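Long-range contacts in sortase (Actinomyces oris, PDB 5UTT), which probably acts as a class E sortase, a cysteine transpeptidase that cuts the sorting signals of surface proteins and attaches them to the cell envelope: residues 73-79 with 141-147; 17-22 with 69-73; 112-118 with 163-169. All blocks are in the same frame, centred on the assembly; numbering follows the deposited sequence.

Contact 1 (73-79 with 141-147); sequences VGNFAIA and DRYITLT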
loop_
_atom_site.group_PDB
_atom_site.type_symbol
_atom_site.label_atom_id
_atom_site.label_comp_id
_atom_site.label_asym_id
_atom_site.label_seq_id
_atom_site.Cartn_x
_atom_site.Cartn_y
_atom_site.Cartn_z
ATOM N N VAL A 73 -10.512 -10.318 -1.177
ATOM C CA VAL A 73 -11.583 -9.398 -1.324
ATOM C C VAL A 73 -11.782 -8.527 -0.052
ATOM O O VAL A 73 -12.028 -9.016 1.076
ATOM C CB VAL A 73 -12.907 -10.113 -1.718
ATOM C CG1 VAL A 73 -14.057 -9.151 -1.589
ATOM C CG2 VAL A 73 -12.813 -10.679 -3.130
ATOM N N GLY A 74 -11.717 -7.219 -0.255
ATOM C CA GLY A 74 -11.775 -6.232 0.859
ATOM C C GLY A 74 -10.698 -5.194 0.723
ATOM O O GLY A 74 -10.446 -4.703 -0.381
ATOM N N ASN A 75 -10.013 -4.879 1.829
ATOM C CA ASN A 75 -9.088 -3.745 1.804
ATOM C C ASN A 75 -7.829 -4.054 2.559
ATOM O O ASN A 75 -7.911 -4.305 3.736
ATOM C CB ASN A 75 -9.790 -2.553 2.448
ATOM C CG ASN A 75 -9.044 -1.234 2.246
ATOM O OD1 ASN A 75 -8.015 -1.172 1.559
ATOM N ND2 ASN A 75 -9.577 -0.174 2.814
ATOM N N PHE A 76 -6.712 -4.125 1.841
ATOM C CA PHE A 76 -5.376 -4.388 2.434
ATOM C C PHE A 76 -4.793 -3.016 2.766
ATOM O O PHE A 76 -4.322 -2.300 1.876
ATOM C CB PHE A 76 -4.515 -5.157 1.449
ATOM C CG PHE A 76 -3.085 -5.382 1.919
ATOM C CD1 PHE A 76 -2.812 -6.384 2.822
ATOM C CD2 PHE A 76 -2.036 -4.649 1.378
ATOM C CE1 PHE A 76 -1.502 -6.616 3.259
ATOM C CE2 PHE A 76 -0.712 -4.874 1.806
ATOM C CZ PHE A 76 -0.460 -5.849 2.734
ATOM N N ALA A 77 -4.779 -2.637 4.030
ATOM C CA ALA A 77 -4.439 -1.276 4.347
ATOM C C ALA A 77 -3.072 -1.263 5.005
ATOM O O ALA A 77 -2.748 -2.146 5.834
ATOM C CB ALA A 77 -5.474 -0.666 5.252
ATOM N N ILE A 78 -2.276 -0.307 4.593
ATOM C CA ILE A 78 -0.915 -0.179 5.160
ATOM C C ILE A 78 -0.603 1.243 5.574
ATOM O O ILE A 78 -0.956 2.226 4.928
ATOM C CB ILE A 78 0.157 -0.725 4.176
ATOM C CG1 ILE A 78 0.112 0.026 2.853
ATOM C CG2 ILE A 78 0.038 -2.252 3.978
ATOM C CD1 ILE A 78 1.229 -0.350 1.918
ATOM N N ALA A 79 0.138 1.351 6.671
ATOM C CA ALA A 79 0.582 2.630 7.217
ATOM C C ALA A 79 2.054 2.818 6.933
ATOM O O ALA A 79 2.814 1.850 6.905
ATOM C CB ALA A 79 0.330 2.643 8.737
ATOM N N ASP A 141 -14.676 -5.884 -4.393
ATOM C CA ASP A 141 -13.420 -5.609 -5.070
ATOM C C ASP A 141 -12.240 -5.729 -4.105
ATOM O O ASP A 141 -12.426 -5.915 -2.920
ATOM C CB ASP A 141 -13.456 -4.205 -5.662
ATOM C CG ASP A 141 -14.423 -4.091 -6.826
ATOM O OD1 ASP A 141 -14.510 -5.055 -7.616
ATOM O OD2 ASP A 141 -15.071 -3.029 -6.962
ATOM N N ARG A 142 -11.056 -5.705 -4.671
ATOM C CA ARG A 142 -9.828 -5.801 -3.903
ATOM C C ARG A 142 -9.153 -4.436 -3.947
ATOM O O ARG A 142 -8.855 -3.914 -5.037
ATOM C CB ARG A 142 -8.959 -6.856 -4.540
ATOM C CG ARG A 142 -9.507 -8.259 -4.500
ATOM C CD ARG A 142 -8.723 -9.173 -5.422
ATOM N NE ARG A 142 -9.162 -10.537 -5.223
ATOM C CZ ARG A 142 -10.265 -11.064 -5.747
ATOM N NH1 ARG A 142 -11.045 -10.350 -6.571
ATOM N NH2 ARG A 142 -10.573 -12.327 -5.459
ATOM N N TYR A 143 -8.922 -3.840 -2.766
ATOM C CA TYR A 143 -8.245 -2.542 -2.670
ATOM C C TYR A 143 -6.965 -2.666 -1.883
ATOM O O TYR A 143 -6.790 -3.612 -1.082
ATOM C CB TYR A 143 -9.095 -1.497 -1.951
ATOM C CG TYR A 143 -10.138 -0.843 -2.802
ATOM C CD1 TYR A 143 -9.868 0.336 -3.456
ATOM C CD2 TYR A 143 -11.363 -1.450 -3.010
ATOM C CE1 TYR A 143 -10.810 0.948 -4.252
ATOM C CE2 TYR A 143 -12.324 -0.855 -3.802
ATOM C CZ TYR A 143 -12.023 0.344 -4.441
ATOM O OH TYR A 143 -12.922 0.978 -5.247
ATOM N N ILE A 144 -6.112 -1.681 -2.110
ATOM C CA ILE A 144 -4.985 -1.359 -1.169
ATOM C C ILE A 144 -5.256 0.060 -0.681
ATOM O O ILE A 144 -5.799 0.879 -1.425
ATOM C CB ILE A 144 -3.573 -1.544 -1.792
ATOM C CG1 ILE A 144 -2.445 -1.459 -0.712
ATOM C CG2 ILE A 144 -3.237 -0.509 -2.858
ATOM C CD1 ILE A 144 -1.058 -1.790 -1.178
ATOM N N THR A 145 -4.855 0.352 0.559
ATOM C CA THR A 145 -5.017 1.665 1.099
ATOM C C THR A 145 -3.684 2.020 1.731
ATOM O O THR A 145 -3.162 1.226 2.490
ATOM C CB THR A 145 -6.125 1.736 2.162
ATOM O OG1 THR A 145 -7.402 1.462 1.531
ATOM C CG2 THR A 145 -6.233 3.116 2.742
ATOM N N LEU A 146 -3.176 3.185 1.375
ATOM C CA LEU A 146 -1.948 3.726 2.021
ATOM C C LEU A 146 -2.334 4.877 2.893
ATOM O O LEU A 146 -3.012 5.814 2.392
ATOM C CB LEU A 146 -0.939 4.194 0.977
ATOM C CG LEU A 146 0.121 3.211 0.435
ATOM C CD1 LEU A 146 -0.501 2.007 -0.179
ATOM C CD2 LEU A 146 1.043 3.896 -0.574
ATOM N N THR A 147 -1.791 4.914 4.123
ATOM C CA THR A 147 -2.072 5.965 5.079
ATOM C C THR A 147 -0.794 6.565 5.619
ATOM O O THR A 147 0.167 5.846 5.847
ATOM C CB THR A 147 -2.977 5.510 6.291
ATOM O OG1 THR A 147 -2.265 4.765 7.292
ATOM C CG2 THR A 147 -4.117 4.580 5.823
#
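Thr145 and Asn75 meet at about a right angle, the OG1 of Thr145 donating to OD1 of Asn75 over 2.7 Å, in the carbonyl plane and on a lone pair. With CG anti to the backbone N (chi1 -169°), the Asn75 amide leans across to the adjacent strand, while its ND2 is held by the carbonyl of Ala129. The two segments run parallel within the sortase beta-barrel and are tied by six backbone hydrogen bonds, of which Ile78 N to Thr145 O is the shortest at 2.7 Å. Packing is tight on the face of Phe76, Ile78, Ile144 and Leu146. There CD1 of Ile78 lies 3.6 Å from CD1 of Leu146, the two chains side by side, and CG1 of Ile144 reaches the edge of the Phe76 ring, 3.8 Å from CD2. The other end is looser and partly exposed: CG2 of Val73 sits over one face of the Arg142 guanidinium (polar partner Gly71), 3.6 Å from NH2, near the rim. Asp141 forms a salt bridge with Lys168. The chemistry thus implies a buried apolar patch, a buried amide-hydroxyl bond on the opposite face, and charged groups at the N-terminal ends of the two strands.

Contact 2 (17-22 with 69-73); sequences PPVMEQ and QLGEV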
loop_
_atom_site.group_PDB
_atom_site.type_symbol
_atom_site.label_atom_id
_atom_site.label_comp_id
_atom_site.label_asym_id
_atom_site.label_seq_id
_atom_site.Cartn_x
_atom_site.Cartn_y
_atom_site.Cartn_z
ATOM N N PRO A 17 -6.528 -13.060 -8.151
ATOM C CA PRO A 17 -5.145 -13.308 -7.750
ATOM C C PRO A 17 -5.005 -14.270 -6.579
ATOM O O PRO A 17 -5.958 -14.479 -5.835
ATOM C CB PRO A 17 -4.670 -11.932 -7.322
ATOM C CG PRO A 17 -5.873 -11.276 -6.762
ATOM C CD PRO A 17 -7.033 -11.779 -7.650
ATOM N N PRO A 18 -3.783 -14.804 -6.367
ATOM C CA PRO A 18 -3.569 -15.614 -5.184
ATOM C C PRO A 18 -3.703 -14.763 -3.922
ATOM O O PRO A 18 -3.314 -13.589 -3.924
ATOM C CB PRO A 18 -2.140 -16.145 -5.354
ATOM C CG PRO A 18 -1.749 -15.846 -6.747
ATOM C CD PRO A 18 -2.577 -14.688 -7.198
ATOM N N VAL A 19 -4.255 -15.345 -2.857
ATOM C CA VAL A 19 -4.443 -14.625 -1.615
ATOM C C VAL A 19 -3.261 -14.930 -0.718
ATOM O O VAL A 19 -2.850 -16.077 -0.603
ATOM C CB VAL A 19 -5.754 -14.996 -0.916
ATOM C CG1 VAL A 19 -5.887 -14.238 0.401
ATOM C CG2 VAL A 19 -6.944 -14.655 -1.816
ATOM N N MET A 20 -2.692 -13.904 -0.113
ATOM C CA MET A 20 -1.621 -14.143 0.862
ATOM C C MET A 20 -2.213 -14.674 2.170
ATOM O O MET A 20 -3.245 -14.199 2.631
ATOM C CB MET A 20 -0.848 -12.856 1.129
ATOM C CG MET A 20 -0.112 -12.279 -0.062
ATOM S SD MET A 20 1.175 -13.335 -0.713
ATOM C CE MET A 20 2.497 -13.020 0.456
ATOM N N GLU A 21 -1.522 -15.631 2.783
ATOM C CA GLU A 21 -1.871 -16.131 4.116
ATOM C C GLU A 21 -1.416 -15.115 5.157
ATOM O O GLU A 21 -0.373 -14.510 4.992
ATOM C CB GLU A 21 -1.155 -17.458 4.380
ATOM C CG GLU A 21 -1.588 -18.559 3.416
ATOM C CD GLU A 21 -1.067 -19.937 3.772
ATOM O OE1 GLU A 21 -0.059 -20.045 4.529
ATOM O OE2 GLU A 21 -1.682 -20.921 3.280
ATOM N N GLN A 22 -2.211 -14.922 6.202
ATOM C CA GLN A 22 -1.827 -14.061 7.323
ATOM C C GLN A 22 -0.539 -14.546 7.966
ATOM O O GLN A 22 -0.333 -15.744 8.152
ATOM C CB GLN A 22 -2.953 -14.015 8.358
ATOM C CG GLN A 22 -2.697 -13.163 9.594
ATOM C CD GLN A 22 -3.975 -12.952 10.384
ATOM O OE1 GLN A 22 -4.952 -13.671 10.181
ATOM N NE2 GLN A 22 -4.003 -11.931 11.232
ATOM N N GLN A 69 -6.174 -9.501 3.942
ATOM C CA GLN A 69 -4.874 -9.889 3.445
ATOM C C GLN A 69 -4.708 -9.436 1.991
ATOM O O GLN A 69 -5.683 -9.152 1.272
ATOM C CB GLN A 69 -4.643 -11.395 3.586
ATOM C CG GLN A 69 -4.889 -11.971 4.970
ATOM C CD GLN A 69 -4.152 -11.226 6.085
ATOM O OE1 GLN A 69 -2.995 -10.787 5.924
ATOM N NE2 GLN A 69 -4.824 -11.067 7.233
ATOM N N LEU A 70 -3.450 -9.361 1.565
ATOM C CA LEU A 70 -3.127 -8.969 0.206
ATOM C C LEU A 70 -3.719 -9.961 -0.807
ATOM O O LEU A 70 -3.555 -11.192 -0.700
ATOM C CB LEU A 70 -1.617 -8.859 0.050
ATOM C CG LEU A 70 -1.090 -8.456 -1.316
ATOM C CD1 LEU A 70 -1.650 -7.129 -1.786
ATOM C CD2 LEU A 70 0.434 -8.433 -1.247
ATOM N N GLY A 71 -4.458 -9.406 -1.752
ATOM C CA GLY A 71 -5.202 -10.212 -2.716
ATOM C C GLY A 71 -6.605 -10.592 -2.320
ATOM O O GLY A 71 -7.377 -11.027 -3.190
ATOM N N GLU A 72 -6.930 -10.521 -1.024
ATOM C CA GLU A 72 -8.251 -10.904 -0.532
ATOM C C GLU A 72 -9.309 -9.845 -0.849
ATOM O O GLU A 72 -9.062 -8.617 -0.834
ATOM C CB GLU A 72 -8.184 -11.161 0.980
ATOM C CG GLU A 72 -9.459 -11.631 1.636
ATOM C CD GLU A 72 -9.274 -11.988 3.099
ATOM O OE1 GLU A 72 -8.351 -11.439 3.756
ATOM O OE2 GLU A 72 -10.094 -12.799 3.618
ATOM N N VAL A 73 -10.512 -10.318 -1.177
ATOM C CA VAL A 73 -11.583 -9.398 -1.324
ATOM C C VAL A 73 -11.782 -8.527 -0.052
ATOM O O VAL A 73 -12.028 -9.016 1.076
ATOM C CB VAL A 73 -12.907 -10.113 -1.718
ATOM C CG1 VAL A 73 -14.057 -9.151 -1.589
ATOM C CG2 VAL A 73 -12.813 -10.679 -3.130
HETATM O O HOH W 1 -8.037 -13.139 -4.971
#
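Met20 N donates to Leu70 O over 2.9 Å in a straight bond (180° at the hydrogen), the one direct hydrogen bond between the two irregular segments. Residues 69-72 form a type II beta turn, with Gly71 at the third position with the positive phi (90°) that this turn requires. A single water donates to both Pro17 O (2.6 Å) and Gly71 O (2.8 Å); Gly71 O also accepts from Arg142 NE, so a water and a guanidinium grip this buried carbonyl together. The extended Glu72 side chain brings OE1 to Gln69 N, 2.9 Å away, closing the turn a second time beside the Glu72 N to Gln69 O bond. CG of Met20 lies against CB of Leu70 at 3.7 Å, the two running side by side toward Tyr110, whose hydroxyl bonds to Pro18 O. On the more exposed flank, CG1 of Val19 meets CB of Glu72 at 3.9 Å. The Gln69 chain, bent at chi2, passes Met20 O and brings its NE2 to 3.7 Å from CB of Gln22, the amide planes 27° apart. The chemistry implies that one straight backbone bond and a water bridge set the register, while van der Waals contacts of Met20, Leu70, Val19 and Gln69 make up most of the contact.

Contact 3 (112-118 with 163-169); sequences FKVTGHE and WIVHAKF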
loop_
_atom_site.group_PDB
_atom_site.type_symbol
_atom_site.label_atom_id
_atom_site.label_comp_id
_atom_site.label_asym_id
_atom_site.label_seq_id
_atom_site.Cartn_x
_atom_site.Cartn_y
_atom_site.Cartn_z
ATOM N N PHE A 112 -2.275 -2.450 -8.428
ATOM C CA PHE A 112 -3.438 -1.643 -8.088
ATOM C C PHE A 112 -3.350 -0.295 -8.799
ATOM O O PHE A 112 -2.250 0.246 -9.056
ATOM C CB PHE A 112 -3.553 -1.436 -6.562
ATOM C CG PHE A 112 -3.594 -2.692 -5.769
ATOM C CD1 PHE A 112 -2.418 -3.409 -5.463
ATOM C CD2 PHE A 112 -4.781 -3.149 -5.234
ATOM C CE1 PHE A 112 -2.481 -4.566 -4.696
ATOM C CE2 PHE A 112 -4.853 -4.314 -4.492
ATOM C CZ PHE A 112 -3.703 -5.040 -4.215
ATOM N N LYS A 113 -4.527 0.303 -9.088
ATOM C CA LYS A 113 -4.572 1.626 -9.687
ATOM C C LYS A 113 -5.345 2.607 -8.811
ATOM O O LYS A 113 -6.446 2.281 -8.339
ATOM C CB LYS A 113 -5.235 1.540 -11.063
ATOM C CG LYS A 113 -4.445 0.695 -12.041
ATOM C CD LYS A 113 -3.225 1.414 -12.557
ATOM C CE LYS A 113 -2.890 0.991 -13.995
ATOM N NZ LYS A 113 -3.860 1.463 -15.061
ATOM N N VAL A 114 -4.719 3.769 -8.536
ATOM C CA VAL A 114 -5.293 4.769 -7.646
ATOM C C VAL A 114 -6.695 5.228 -8.125
ATOM O O VAL A 114 -6.891 5.514 -9.310
ATOM C CB VAL A 114 -4.366 5.979 -7.448
ATOM C CG1 VAL A 114 -5.084 7.098 -6.726
ATOM C CG2 VAL A 114 -3.144 5.561 -6.659
ATOM N N THR A 115 -7.650 5.216 -7.189
ATOM C CA THR A 115 -9.035 5.636 -7.445
ATOM C C THR A 115 -9.260 7.035 -6.885
ATOM O O THR A 115 -10.167 7.764 -7.312
ATOM C CB THR A 115 -10.054 4.647 -6.848
ATOM O OG1 THR A 115 -9.827 4.517 -5.434
ATOM C CG2 THR A 115 -9.965 3.322 -7.553
ATOM N N GLY A 116 -8.445 7.438 -5.916
ATOM C CA GLY A 116 -8.645 8.732 -5.290
ATOM C C GLY A 116 -7.824 8.853 -4.003
ATOM O O GLY A 116 -7.224 7.869 -3.548
ATOM N N HIS A 117 -7.804 10.058 -3.433
ATOM C CA HIS A 117 -7.227 10.277 -2.107
ATOM C C HIS A 117 -8.190 11.021 -1.200
ATOM O O HIS A 117 -9.163 11.654 -1.671
ATOM C CB HIS A 117 -5.885 11.018 -2.197
ATOM C CG HIS A 117 -6.009 12.503 -2.304
ATOM N ND1 HIS A 117 -6.209 13.151 -3.496
ATOM C CD2 HIS A 117 -5.907 13.469 -1.361
ATOM C CE1 HIS A 117 -6.262 14.457 -3.279
ATOM N NE2 HIS A 117 -6.065 14.672 -1.991
ATOM N N GLU A 118 -7.954 10.905 0.098
ATOM C CA GLU A 118 -8.743 11.573 1.114
ATOM C C GLU A 118 -7.812 12.223 2.104
ATOM O O GLU A 118 -6.777 11.691 2.374
ATOM C CB GLU A 118 -9.582 10.548 1.849
ATOM C CG GLU A 118 -10.633 9.928 0.958
ATOM C CD GLU A 118 -11.002 8.554 1.343
ATOM O OE1 GLU A 118 -10.362 7.953 2.242
ATOM O OE2 GLU A 118 -11.959 8.056 0.690
ATOM N N TRP A 163 -3.302 11.643 5.347
ATOM C CA TRP A 163 -3.455 11.516 3.898
ATOM C C TRP A 163 -3.635 10.042 3.539
ATOM O O TRP A 163 -2.802 9.181 3.839
ATOM C CB TRP A 163 -2.254 12.122 3.182
ATOM C CG TRP A 163 -2.462 12.277 1.714
ATOM C CD1 TRP A 163 -2.619 11.289 0.765
ATOM C CD2 TRP A 163 -2.406 13.505 0.998
ATOM N NE1 TRP A 163 -2.699 11.848 -0.494
ATOM C CE2 TRP A 163 -2.594 13.216 -0.364
ATOM C CE3 TRP A 163 -2.268 14.844 1.388
ATOM C CZ2 TRP A 163 -2.622 14.209 -1.311
ATOM C CZ3 TRP A 163 -2.298 15.818 0.446
ATOM C CH2 TRP A 163 -2.464 15.500 -0.893
ATOM N N ILE A 164 -4.740 9.757 2.843
ATOM C CA ILE A 164 -5.157 8.392 2.529
ATOM C C ILE A 164 -5.210 8.239 1.012
ATOM O O ILE A 164 -5.785 9.059 0.340
ATOM C CB ILE A 164 -6.574 8.091 3.020
ATOM C CG1 ILE A 164 -6.768 8.540 4.469
ATOM C CG2 ILE A 164 -6.923 6.606 2.815
ATOM C CD1 ILE A 164 -5.874 7.815 5.442
ATOM N N VAL A 165 -4.579 7.190 0.489
ATOM C CA VAL A 165 -4.706 6.850 -0.944
ATOM C C VAL A 165 -5.367 5.492 -1.104
ATOM O O VAL A 165 -4.918 4.512 -0.544
ATOM C CB VAL A 165 -3.351 6.871 -1.696
ATOM C CG1 VAL A 165 -3.473 6.398 -3.162
ATOM C CG2 VAL A 165 -2.791 8.255 -1.674
ATOM N N HIS A 166 -6.403 5.453 -1.933
ATOM C CA HIS A 166 -7.046 4.173 -2.295
ATOM C C HIS A 166 -6.697 3.734 -3.731
ATOM O O HIS A 166 -6.688 4.555 -4.639
ATOM C CB HIS A 166 -8.580 4.307 -2.193
ATOM C CG HIS A 166 -9.087 4.483 -0.803
ATOM N ND1 HIS A 166 -9.917 5.519 -0.424
ATOM C CD2 HIS A 166 -8.807 3.798 0.327
ATOM C CE1 HIS A 166 -10.173 5.420 0.867
ATOM N NE2 HIS A 166 -9.496 4.394 1.347
ATOM N N ALA A 167 -6.429 2.446 -3.922
ATOM C CA ALA A 167 -6.144 1.873 -5.240
ATOM C C ALA A 167 -6.903 0.549 -5.395
ATOM O O ALA A 167 -6.911 -0.292 -4.505
ATOM C CB ALA A 167 -4.643 1.693 -5.486
ATOM N N LYS A 168 -7.603 0.436 -6.522
ATOM C CA LYS A 168 -8.367 -0.769 -6.860
ATOM C C LYS A 168 -7.516 -1.762 -7.670
ATOM O O LYS A 168 -6.766 -1.366 -8.559
ATOM C CB LYS A 168 -9.612 -0.354 -7.646
ATOM C CG LYS A 168 -10.537 -1.514 -7.975
ATOM C CD LYS A 168 -11.877 -1.013 -8.520
ATOM C CE LYS A 168 -12.644 -2.159 -9.133
ATOM N NZ LYS A 168 -14.043 -1.810 -9.502
ATOM N N PHE A 169 -7.656 -3.044 -7.375
ATOM C CA PHE A 169 -6.886 -4.075 -8.051
ATOM C C PHE A 169 -7.071 -4.023 -9.559
ATOM O O PHE A 169 -8.235 -3.910 -10.031
ATOM C CB PHE A 169 -7.250 -5.443 -7.472
ATOM C CG PHE A 169 -6.473 -6.590 -8.063
ATOM C CD1 PHE A 169 -5.140 -6.817 -7.733
ATOM C CD2 PHE A 169 -7.066 -7.426 -8.965
ATOM C CE1 PHE A 169 -4.427 -7.859 -8.301
ATOM C CE2 PHE A 169 -6.374 -8.461 -9.525
ATOM C CZ PHE A 169 -5.049 -8.674 -9.207
#
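His117 lays its ring along the six-membered ring of Trp163, with the planes 8° apart but slid so far that they barely overlap (centroids 4.5 Å apart). Its CB lies 3.2 Å from Ile164 O and faces CG2 of Val165. From there chi1 (83°) places CG between the backbone N and the carbonyl carbon, bringing the CD2-NE2 side of the imidazole over the rim of the indole. CD2 meets CZ2 of Trp163 at 3.4 Å, and at the tip NE2 lies 3.5 Å from that same CZ2. The antiparallel register slips at a beta bulge: Val114 pairs with Ala167 and Gly116 with His166, leaving Thr115 extra, its N bonded to His166 O at 2.8 Å. Across the bulge, CG2 of Val114 packs on CG1 of Val165 at 3.6 Å, and at the far end the edge of Phe169 points at the face of Phe112 in a T-shaped pair (planes 75° apart). Strand 161-174 lies between strands 108-120 and 142-150, and strand 100-104 follows 108-120 on its other side. Ile101 of strand 100-104 touches Val114, Val165 and Ala167. On the opposite face His166 NE2 bonds to Val127 O in a loop. The Trp163 ring meets His150 of strand 142-150 edge-to-face.

How the contacts relate
Contacts 1 and 3 belong to one mixed sheet, their centres about 9 Å apart, and strand 142-150 pairs with strand 161-174 to join them. Their segments alternate along the chain: 73-79, 112-118, 141-147, 163-169. Contact 2 comes earlier and lies farther out, its centre about 11 Å from that of contact 1 and 18 Å from that of contact 3. It runs into contact 1 through the shared Val73, and Pro17 and Leu70 reach the phenylalanines of contact 3. The N-terminal segment is therefore held against the turn that leads into strand 74-79. In sortases the catalytic histidine and cysteine usually lie at or just beyond the C-terminal ends of the contact 1 strands, which probably frame the active site.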